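Local coordinates for DNA polymerase III, beta subunit (Eubacterium rectale, PDB 3T0P), which probably forms a ring-shaped head-to-tail homodimer around DNA that tethers DNA polymerases and other proteins to their template and makes synthesis processive, at residues 126-131 / 182-187; 133-138 / 213-218; 204-209 / 229-234. All blocks are in the same frame, centred on the assembly; numbering follows the deposited sequence. Where two conformers were deposited one is given.

Interaction 1. Residues 126-131 / 182-187; sequences ESIVLS and IEMKNH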
loop_
_atom_site.group_PDB
_atom_site.type_symbol
_atom_site.label_atom_id
_atom_site.label_comp_id
_atom_site.label_asym_id
_atom_site.label_seq_id
_atom_site.Cartn_x
_atom_site.Cartn_y
_atom_site.Cartn_z
ATOM N N GLU B 126 40.146 11.130 -0.047
ATOM C CA GLU B 126 39.811 10.858 -1.428
ATOM C C GLU B 126 38.286 10.728 -1.557
ATOM O O GLU B 126 37.648 10.094 -0.717
ATOM C CB GLU B 126 40.535 9.580 -1.869
ATOM C CG GLU B 126 40.454 9.285 -3.353
ATOM C CD GLU B 126 41.258 8.082 -3.819
ATOM O OE1 GLU B 126 41.153 7.006 -3.187
ATOM O OE2 GLU B 126 41.991 8.217 -4.826
ATOM N N SER B 127 37.719 11.386 -2.567
ATOM C CA SER B 127 36.288 11.408 -2.884
ATOM C C SER B 127 35.993 10.565 -4.103
ATOM O O SER B 127 36.775 10.561 -5.050
ATOM C CB SER B 127 35.833 12.834 -3.154
ATOM O OG SER B 127 36.663 13.391 -4.156
ATOM N N ILE B 128 34.873 9.867 -4.088
ATOM C CA ILE B 128 34.396 9.042 -5.187
ATOM C C ILE B 128 33.067 9.658 -5.654
ATOM O O ILE B 128 32.180 9.873 -4.840
ATOM C CB ILE B 128 34.256 7.559 -4.726
ATOM C CG1 ILE B 128 35.635 6.935 -4.418
ATOM C CG2 ILE B 128 33.512 6.705 -5.746
ATOM C CD1 ILE B 128 36.056 6.909 -2.877
ATOM N N VAL B 129 32.920 9.924 -6.951
ATOM C CA VAL B 129 31.672 10.460 -7.470
ATOM C C VAL B 129 30.903 9.396 -8.303
ATOM O O VAL B 129 31.432 8.845 -9.252
ATOM C CB VAL B 129 31.896 11.744 -8.303
ATOM C CG1 VAL B 129 30.568 12.276 -8.833
ATOM C CG2 VAL B 129 32.608 12.807 -7.490
ATOM N N LEU B 130 29.640 9.201 -7.975
ATOM C CA LEU B 130 28.695 8.352 -8.710
ATOM C C LEU B 130 27.433 9.156 -8.935
ATOM O O LEU B 130 27.089 9.993 -8.083
ATOM C CB LEU B 130 28.341 7.060 -7.917
ATOM C CG LEU B 130 29.457 6.104 -7.565
ATOM C CD1 LEU B 130 28.960 5.040 -6.620
ATOM C CD2 LEU B 130 30.057 5.467 -8.794
ATOM N N SER B 131 26.696 8.887 -10.023
ATOM C CA SER B 131 25.399 9.559 -10.167
ATOM C C SER B 131 24.464 8.959 -9.137
ATOM O O SER B 131 24.710 7.847 -8.655
ATOM C CB SER B 131 24.828 9.431 -11.585
ATOM O OG SER B 131 24.445 8.115 -11.953
ATOM N N ILE B 182 31.044 -1.740 -12.044
ATOM C CA ILE B 182 30.843 -0.390 -12.566
ATOM C C ILE B 182 32.196 0.125 -13.020
ATOM O O ILE B 182 33.166 0.033 -12.276
ATOM C CB ILE B 182 30.171 0.537 -11.503
ATOM C CG1 ILE B 182 28.768 0.031 -11.100
ATOM C CG2 ILE B 182 30.099 2.005 -11.963
ATOM C CD1 ILE B 182 28.256 0.629 -9.753
ATOM N N GLU B 183 32.276 0.600 -14.264
ATOM C CA GLU B 183 33.476 1.242 -14.806
ATOM C C GLU B 183 33.310 2.749 -14.585
ATOM O O GLU B 183 32.298 3.331 -14.991
ATOM C CB GLU B 183 33.683 0.912 -16.288
ATOM C CG GLU B 183 35.124 1.069 -16.738
ATOM C CD GLU B 183 35.445 0.429 -18.076
ATOM O OE1 GLU B 183 35.317 -0.813 -18.195
ATOM O OE2 GLU B 183 35.861 1.167 -19.000
HETATM N N MSE B 184 34.263 3.365 -13.902
HETATM C CA MSE B 184 34.185 4.798 -13.617
HETATM C C MSE B 184 35.158 5.559 -14.505
HETATM O O MSE B 184 36.037 4.943 -15.112
HETATM C CB MSE B 184 34.427 5.058 -12.129
HETATM C CG MSE B 184 33.333 4.425 -11.267
HETATM SE SE MSE B 184 33.731 4.422 -9.384
HETATM C CE MSE B 184 35.454 3.365 -9.391
ATOM N N LYS B 185 34.951 6.872 -14.643
ATOM C CA LYS B 185 35.787 7.721 -15.509
ATOM C C LYS B 185 36.997 8.288 -14.741
ATOM O O LYS B 185 37.835 8.954 -15.340
ATOM C CB LYS B 185 34.953 8.857 -16.124
ATOM C CG LYS B 185 33.719 8.399 -16.928
ATOM C CD LYS B 185 34.050 8.060 -18.392
ATOM C CE LYS B 185 32.816 7.954 -19.270
ATOM N NZ LYS B 185 32.163 9.275 -19.526
ATOM N N ASN B 186 37.090 8.014 -13.429
ATOM C CA ASN B 186 38.202 8.426 -12.574
ATOM C C ASN B 186 38.978 7.236 -12.063
ATOM O O ASN B 186 38.417 6.150 -11.946
ATOM C CB ASN B 186 37.703 9.177 -11.361
ATOM C CG ASN B 186 37.383 10.615 -11.560
ATOM O OD1 ASN B 186 38.086 11.502 -11.069
ATOM N ND2 ASN B 186 36.256 10.872 -12.183
ATOM N N HIS B 187 40.250 7.464 -11.706
ATOM C CA HIS B 187 41.075 6.437 -11.103
ATOM C C HIS B 187 41.206 6.761 -9.627
ATOM O O HIS B 187 41.360 7.931 -9.234
ATOM C CB HIS B 187 42.402 6.304 -11.833
ATOM C CG HIS B 187 42.212 5.672 -13.174
ATOM N ND1 HIS B 187 42.592 4.364 -13.417
ATOM C CD2 HIS B 187 41.613 6.167 -14.283
ATOM C CE1 HIS B 187 42.235 4.122 -14.665
ATOM N NE2 HIS B 187 41.659 5.182 -15.230
HETATM O O HOH W 1 42.637 9.354 -7.140
#
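I128 and L130 meet selenomethionine M184 where two antiparallel sheets, each shared with a neighbouring domain, converge in the central domain, a worked example of how separate sheets can be joined largely through side chains, with a water at one end. Strand 127-131 forms the outer edge of its sheet within the chain, whereas strand 176-184 belongs to the other sheet, and the chain turns a corner at 185-186. The backbones stay well apart: the CA atoms of L130 and M184 are 8.2 Å from each other, and those of I128 and N186 are 8.3 Å. M184 spans this separation. Its CG stands beside its own backbone N (chi1 -64°), the next bond continues outward, and a bend at chi3 (-59°) turns the terminal methyl aside, leaving the selenium as the touching atom. That selenium lies 3.9 Å from CD2 of L130, the two side chains running at a slant to each other, and 4.3 Å from CG2 of I128. One large atom thus serves two branched side chains two residues apart on the strand.

At the outer end the link becomes polar. A water donates to OE2 of E126 at 2.7 Å and to the backbone O of H187 at 2.8 Å, joining groups that do not bond directly. The carboxylate has further partners: OE2 also accepts from the backbone N of D189, and OE1 forms a salt bridge with K191, so its rotation is probably well fixed.

Around this contact, I128 and L130 are bonded through their backbones to I217 and V215 of strand 214-220. L167 of strand 166-172 packs against both L130 and M184, while I182 reaches T134 and V138 of helix 132-140.

Interaction 2. Residues 133-138 / 213-218; sequences FTLKEV and EDVVIY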
loop_
_atom_site.group_PDB
_atom_site.type_symbol
_atom_site.label_atom_id
_atom_site.label_comp_id
_atom_site.label_asym_id
_atom_site.label_seq_id
_atom_site.Cartn_x
_atom_site.Cartn_y
_atom_site.Cartn_z
ATOM N N PHE B 133 21.588 7.955 -9.756
ATOM C CA PHE B 133 21.032 6.829 -10.498
ATOM C C PHE B 133 21.889 5.570 -10.324
ATOM O O PHE B 133 21.366 4.522 -9.964
ATOM C CB PHE B 133 20.926 7.172 -11.993
ATOM C CG PHE B 133 20.403 6.022 -12.818
ATOM C CD1 PHE B 133 19.041 5.727 -12.845
ATOM C CD2 PHE B 133 21.269 5.221 -13.550
ATOM C CE1 PHE B 133 18.561 4.640 -13.582
ATOM C CE2 PHE B 133 20.784 4.143 -14.299
ATOM C CZ PHE B 133 19.432 3.872 -14.327
ATOM N N THR B 134 23.198 5.682 -10.589
ATOM C CA THR B 134 24.132 4.562 -10.499
ATOM C C THR B 134 24.129 3.978 -9.079
ATOM O O THR B 134 24.062 2.760 -8.936
ATOM C CB THR B 134 25.507 5.018 -10.939
ATOM O OG1 THR B 134 25.428 5.430 -12.303
ATOM C CG2 THR B 134 26.562 3.950 -10.785
ATOM N N LEU B 135 24.155 4.839 -8.044
ATOM C CA LEU B 135 24.204 4.355 -6.673
ATOM C C LEU B 135 22.896 3.682 -6.294
ATOM O O LEU B 135 22.912 2.628 -5.663
ATOM C CB LEU B 135 24.542 5.501 -5.683
ATOM C CG LEU B 135 24.558 5.120 -4.189
ATOM C CD1 LEU B 135 25.588 3.977 -3.892
ATOM C CD2 LEU B 135 24.806 6.341 -3.319
ATOM N N LYS B 136 21.776 4.288 -6.649
ATOM C CA LYS B 136 20.469 3.731 -6.328
ATOM C C LYS B 136 20.284 2.414 -7.063
ATOM O O LYS B 136 19.853 1.438 -6.449
ATOM C CB LYS B 136 19.346 4.722 -6.661
ATOM C CG LYS B 136 17.993 4.333 -6.078
ATOM C CD LYS B 136 16.966 5.473 -6.215
ATOM C CE LYS B 136 15.637 5.122 -5.580
ATOM N NZ LYS B 136 14.806 6.336 -5.337
ATOM N N GLU B 137 20.688 2.360 -8.325
ATOM C CA GLU B 137 20.553 1.149 -9.138
ATOM C C GLU B 137 21.449 0.025 -8.667
ATOM O O GLU B 137 20.994 -1.110 -8.654
ATOM C CB GLU B 137 20.832 1.431 -10.617
ATOM C CG GLU B 137 19.629 1.990 -11.364
ATOM C CD GLU B 137 18.521 0.995 -11.677
ATOM O OE1 GLU B 137 18.681 0.203 -12.638
ATOM O OE2 GLU B 137 17.483 1.023 -10.973
ATOM N N VAL B 138 22.705 0.305 -8.296
ATOM C CA VAL B 138 23.594 -0.761 -7.857
ATOM C C VAL B 138 23.098 -1.357 -6.517
ATOM O O VAL B 138 23.261 -2.556 -6.316
ATOM C CB VAL B 138 25.100 -0.373 -7.840
ATOM C CG1 VAL B 138 25.499 0.456 -6.616
ATOM C CG2 VAL B 138 25.961 -1.608 -7.945
ATOM N N GLU B 213 22.380 14.131 -11.502
ATOM C CA GLU B 213 22.815 14.590 -10.186
ATOM C C GLU B 213 23.824 13.605 -9.634
ATOM O O GLU B 213 23.716 12.422 -9.909
ATOM C CB GLU B 213 21.617 14.729 -9.233
ATOM C CG GLU B 213 20.770 15.973 -9.445
ATOM C CD GLU B 213 19.684 16.163 -8.400
ATOM O OE1 GLU B 213 18.638 15.479 -8.501
ATOM O OE2 GLU B 213 19.883 16.983 -7.474
ATOM N N ASP B 214 24.785 14.074 -8.842
ATOM C CA ASP B 214 25.843 13.216 -8.304
ATOM C C ASP B 214 25.834 13.065 -6.778
ATOM O O ASP B 214 25.333 13.923 -6.050
ATOM C CB ASP B 214 27.207 13.759 -8.745
ATOM C CG ASP B 214 27.479 13.532 -10.217
ATOM O OD1 ASP B 214 27.204 12.413 -10.709
ATOM O OD2 ASP B 214 27.995 14.459 -10.873
ATOM N N VAL B 215 26.467 11.997 -6.326
ATOM C CA VAL B 215 26.706 11.650 -4.928
ATOM C C VAL B 215 28.220 11.652 -4.704
ATOM O O VAL B 215 28.958 11.003 -5.458
ATOM C CB VAL B 215 26.066 10.276 -4.518
ATOM C CG1 VAL B 215 26.202 10.037 -3.006
ATOM C CG2 VAL B 215 24.580 10.251 -4.901
ATOM N N VAL B 216 28.690 12.362 -3.672
ATOM C CA VAL B 216 30.128 12.343 -3.351
ATOM C C VAL B 216 30.293 11.383 -2.165
ATOM O O VAL B 216 29.569 11.474 -1.172
ATOM C CB VAL B 216 30.721 13.753 -3.104
ATOM C CG1 VAL B 216 32.229 13.675 -2.827
ATOM C CG2 VAL B 216 30.451 14.672 -4.294
ATOM N N ILE B 217 31.178 10.413 -2.303
ATOM C CA ILE B 217 31.369 9.393 -1.271
ATOM C C ILE B 217 32.790 9.485 -0.682
ATOM O O ILE B 217 33.752 9.614 -1.431
ATOM C CB ILE B 217 31.067 7.975 -1.866
ATOM C CG1 ILE B 217 29.593 7.881 -2.350
ATOM C CG2 ILE B 217 31.360 6.838 -0.850
ATOM C CD1 ILE B 217 29.275 6.662 -3.254
ATOM N N TYR B 218 32.913 9.393 0.650
ATOM C CA TYR B 218 34.211 9.351 1.341
ATOM C C TYR B 218 34.276 8.104 2.168
ATOM O O TYR B 218 33.325 7.815 2.892
ATOM C CB TYR B 218 34.428 10.578 2.250
ATOM C CG TYR B 218 34.445 11.898 1.527
ATOM C CD1 TYR B 218 35.616 12.386 0.956
ATOM C CD2 TYR B 218 33.287 12.655 1.395
ATOM C CE1 TYR B 218 35.635 13.604 0.280
ATOM C CE2 TYR B 218 33.295 13.875 0.726
ATOM C CZ TYR B 218 34.474 14.350 0.181
ATOM O OH TYR B 218 34.490 15.558 -0.465
#
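L135 of helix 132-140 packs on V215 and I217 of strand 214-220, an example of a leucine carrying the contact between a helix segment and a strand. Its CG lies trans to the backbone N (chi1 177°), and the second torsion (58°) places CD2 as the leading branch. This methyl comes to 4.0 Å from CG1 of V215, the two side chains crossing at about a right angle, so that branch meets branch. The same CD2 is 4.5 Å from CD1 of I217, which lies at the end of an extended ethyl arm (chi2 166°). V215 and I217 are two residues apart and both direct their side chains to the helix, offering a pair of methyls to one leucine branch, all three residues being buried. Along the helix itself, E137 folds back over F133, its CG 3.5 Å above the ring plane and offset toward the rim, while its OE2 makes a salt bridge with R140.

The surroundings extend this layer. F226 of strand 223-228 touches both L135 and I217, and I207 packs on L135 from the loop after helix 197-206. L130 of strand 127-131 lies against I217, and V138 of the helix meets R180 and I182 of strand 176-184.

Interaction 3. Residues 204-209 / 229-234; sequences SKIIPG and ENTTVV. With EDO (1,2-ethanediol), chain X.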
loop_
_atom_site.group_PDB
_atom_site.type_symbol
_atom_site.label_atom_id
_atom_site.label_comp_id
_atom_site.label_asym_id
_atom_site.label_seq_id
_atom_site.Cartn_x
_atom_site.Cartn_y
_atom_site.Cartn_z
ATOM N N SER B 204 18.597 4.357 -0.144
ATOM C CA SER B 204 17.727 4.100 -1.286
ATOM C C SER B 204 16.432 4.935 -1.199
ATOM O O SER B 204 15.955 5.429 -2.214
ATOM C CB SER B 204 17.354 2.624 -1.360
ATOM O OG SER B 204 18.354 1.916 -2.061
ATOM N N LYS B 205 15.899 5.098 0.011
ATOM C CA LYS B 205 14.652 5.831 0.272
ATOM C C LYS B 205 14.815 7.366 0.189
ATOM O O LYS B 205 13.811 8.051 0.076
ATOM C CB LYS B 205 14.127 5.471 1.672
ATOM C CG LYS B 205 13.697 4.019 1.843
ATOM C CD LYS B 205 13.276 3.804 3.283
ATOM C CE LYS B 205 13.007 2.372 3.617
ATOM N NZ LYS B 205 12.779 2.209 5.079
ATOM N N ILE B 206 16.043 7.925 0.305
ATOM C CA ILE B 206 16.166 9.386 0.293
ATOM C C ILE B 206 16.882 9.928 -0.945
ATOM O O ILE B 206 16.899 11.146 -1.143
ATOM C CB ILE B 206 16.810 9.932 1.578
ATOM C CG1 ILE B 206 18.220 9.346 1.868
ATOM C CG2 ILE B 206 15.853 9.755 2.748
ATOM C CD1 ILE B 206 18.980 10.077 2.992
ATOM N N ILE B 207 17.459 9.044 -1.773
ATOM C CA ILE B 207 18.180 9.422 -2.983
ATOM C C ILE B 207 17.171 9.422 -4.135
ATOM O O ILE B 207 16.560 8.387 -4.439
ATOM C CB ILE B 207 19.442 8.516 -3.207
ATOM C CG1 ILE B 207 20.704 9.261 -2.815
ATOM C CG2 ILE B 207 19.587 7.977 -4.615
ATOM C CD1 ILE B 207 21.882 8.350 -2.527
ATOM N N PRO B 208 16.951 10.603 -4.759
ATOM C CA PRO B 208 15.960 10.686 -5.852
ATOM C C PRO B 208 16.285 9.752 -7.015
ATOM O O PRO B 208 15.374 9.095 -7.536
ATOM C CB PRO B 208 16.011 12.156 -6.272
ATOM C CG PRO B 208 16.512 12.876 -5.057
ATOM C CD PRO B 208 17.533 11.925 -4.464
ATOM N N GLY B 209 17.576 9.633 -7.350
ATOM C CA GLY B 209 18.036 8.733 -8.402
ATOM C C GLY B 209 18.212 9.350 -9.777
ATOM O O GLY B 209 18.167 8.629 -10.780
ATOM N N GLU B 229 22.939 16.805 -2.575
ATOM C CA GLU B 229 22.068 17.977 -2.406
ATOM C C GLU B 229 22.455 18.683 -1.095
ATOM O O GLU B 229 23.605 19.096 -0.996
ATOM C CB GLU B 229 20.576 17.585 -2.496
ATOM C CG GLU B 229 20.267 16.764 -3.739
ATOM C CD GLU B 229 18.879 16.153 -3.862
ATOM O OE1 GLU B 229 18.197 15.943 -2.828
ATOM O OE2 GLU B 229 18.500 15.824 -5.012
ATOM N N ASN B 230 21.586 18.739 -0.075
ATOM C CA ASN B 230 21.943 19.408 1.186
ATOM C C ASN B 230 22.009 18.425 2.350
ATOM O O ASN B 230 21.864 18.826 3.513
ATOM C CB ASN B 230 20.939 20.534 1.485
ATOM C CG ASN B 230 21.221 21.770 0.677
ATOM O OD1 ASN B 230 22.181 22.518 0.945
ATOM N ND2 ASN B 230 20.432 21.959 -0.377
ATOM N N THR B 231 22.266 17.143 2.025
ATOM C CA THR B 231 22.272 16.022 2.954
ATOM C C THR B 231 23.620 15.334 3.036
ATOM O O THR B 231 24.338 15.217 2.050
ATOM C CB THR B 231 21.181 15.033 2.498
ATOM O OG1 THR B 231 19.944 15.738 2.515
ATOM C CG2 THR B 231 21.048 13.810 3.395
ATOM N N THR B 232 23.944 14.877 4.246
ATOM C CA THR B 232 25.131 14.099 4.584
ATOM C C THR B 232 24.655 12.863 5.322
ATOM O O THR B 232 23.910 12.953 6.296
ATOM C CB THR B 232 26.138 14.923 5.395
ATOM O OG1 THR B 232 26.450 16.101 4.662
ATOM C CG2 THR B 232 27.433 14.175 5.645
ATOM N N VAL B 233 25.050 11.717 4.826
ATOM C CA VAL B 233 24.773 10.433 5.429
ATOM C C VAL B 233 26.096 9.909 5.890
ATOM O O VAL B 233 27.055 9.904 5.104
ATOM C CB VAL B 233 24.049 9.473 4.467
ATOM C CG1 VAL B 233 23.947 8.087 5.074
ATOM C CG2 VAL B 233 22.663 9.999 4.101
ATOM N N VAL B 234 26.185 9.544 7.187
ATOM C CA VAL B 234 27.389 8.970 7.781
ATOM C C VAL B 234 27.071 7.588 8.367
ATOM O O VAL B 234 26.108 7.436 9.109
ATOM C CB VAL B 234 28.016 9.908 8.826
ATOM C CG1 VAL B 234 29.314 9.306 9.382
ATOM C CG2 VAL B 234 28.274 11.286 8.225
HETATM C C1 EDO X . 25.787 19.790 4.517
HETATM O O1 EDO X . 25.163 18.809 3.670
HETATM C C2 EDO X . 25.856 19.300 5.962
HETATM O O2 EDO X . 24.638 18.630 6.317
HETATM O O HOH W 2 15.956 13.951 -1.155
#
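I206, E229 and P208 carry most of this contact, and they do so in two ways, one apolar, the other a proline ring against a carboxylate. I206 points its ethyl arm at the strand. Its CG1 takes the crowded position between backbone N and carbonyl carbon (chi1 57°), and the extended second torsion carries CD1 straight on to meet V233 tip to tip, 3.8 Å from CG2. The same methyl lies 4.3 Å from CG2 of T231, whose hydroxyl is engaged elsewhere, with T56.

Closer to the surface, P208 and E229 approach from opposite directions. The extended E229 side chain brings OE2 to 3.6 Å from CG of the proline ring, a van der Waals contact; OE2 has a weak hydrogen bond elsewhere, from NE2 of Q132. A water ties the same neighbourhood together, donating to the backbone O of I206 at 3.0 Å and, weakly, to OE1 of E229.

E229 and N230 form the tight turn of the hairpin linking strands 223-228 and 231-236, with backbone angles close to those of a type II' turn. Strand 231-236 pairs in turn with strand 52-58, so the sheet beneath I206 continues into the N-terminal domain, as in other members of this family, where adjacent domains share a sheet on the outside of the ring; I54 touches I206, T231 and V233.

A 1,2-ethanediol, probably from the crystallisation liquor, occupies the far side of the hairpin. Its O1 is 3.2 Å from OG1 of T232, a hydrogen bond of undecided direction, and makes a weak one to the backbone O of N230.

All three contacts reach the same sheet, which the central domain shares with the N-terminal one; interaction 1 joins it to a second sheet. Interactions 1 and 2 have centres about 9 Å apart and share a strand pair: O of L130 meets N of V215 at 2.7 Å, and O of I128 meets N of I217 at 2.8 Å. Interaction 3 lies about 9 Å, centre to centre, beyond interaction 2, where NZ of K136 reaches O of I207 at 2.8 Å. OE2 of E213 and OE2 of E229 come within 3.1 Å, a close approach of like charges that may raise the pKa of one of them. Interactions 1 and 3 do not touch, their centres about 17 Å apart.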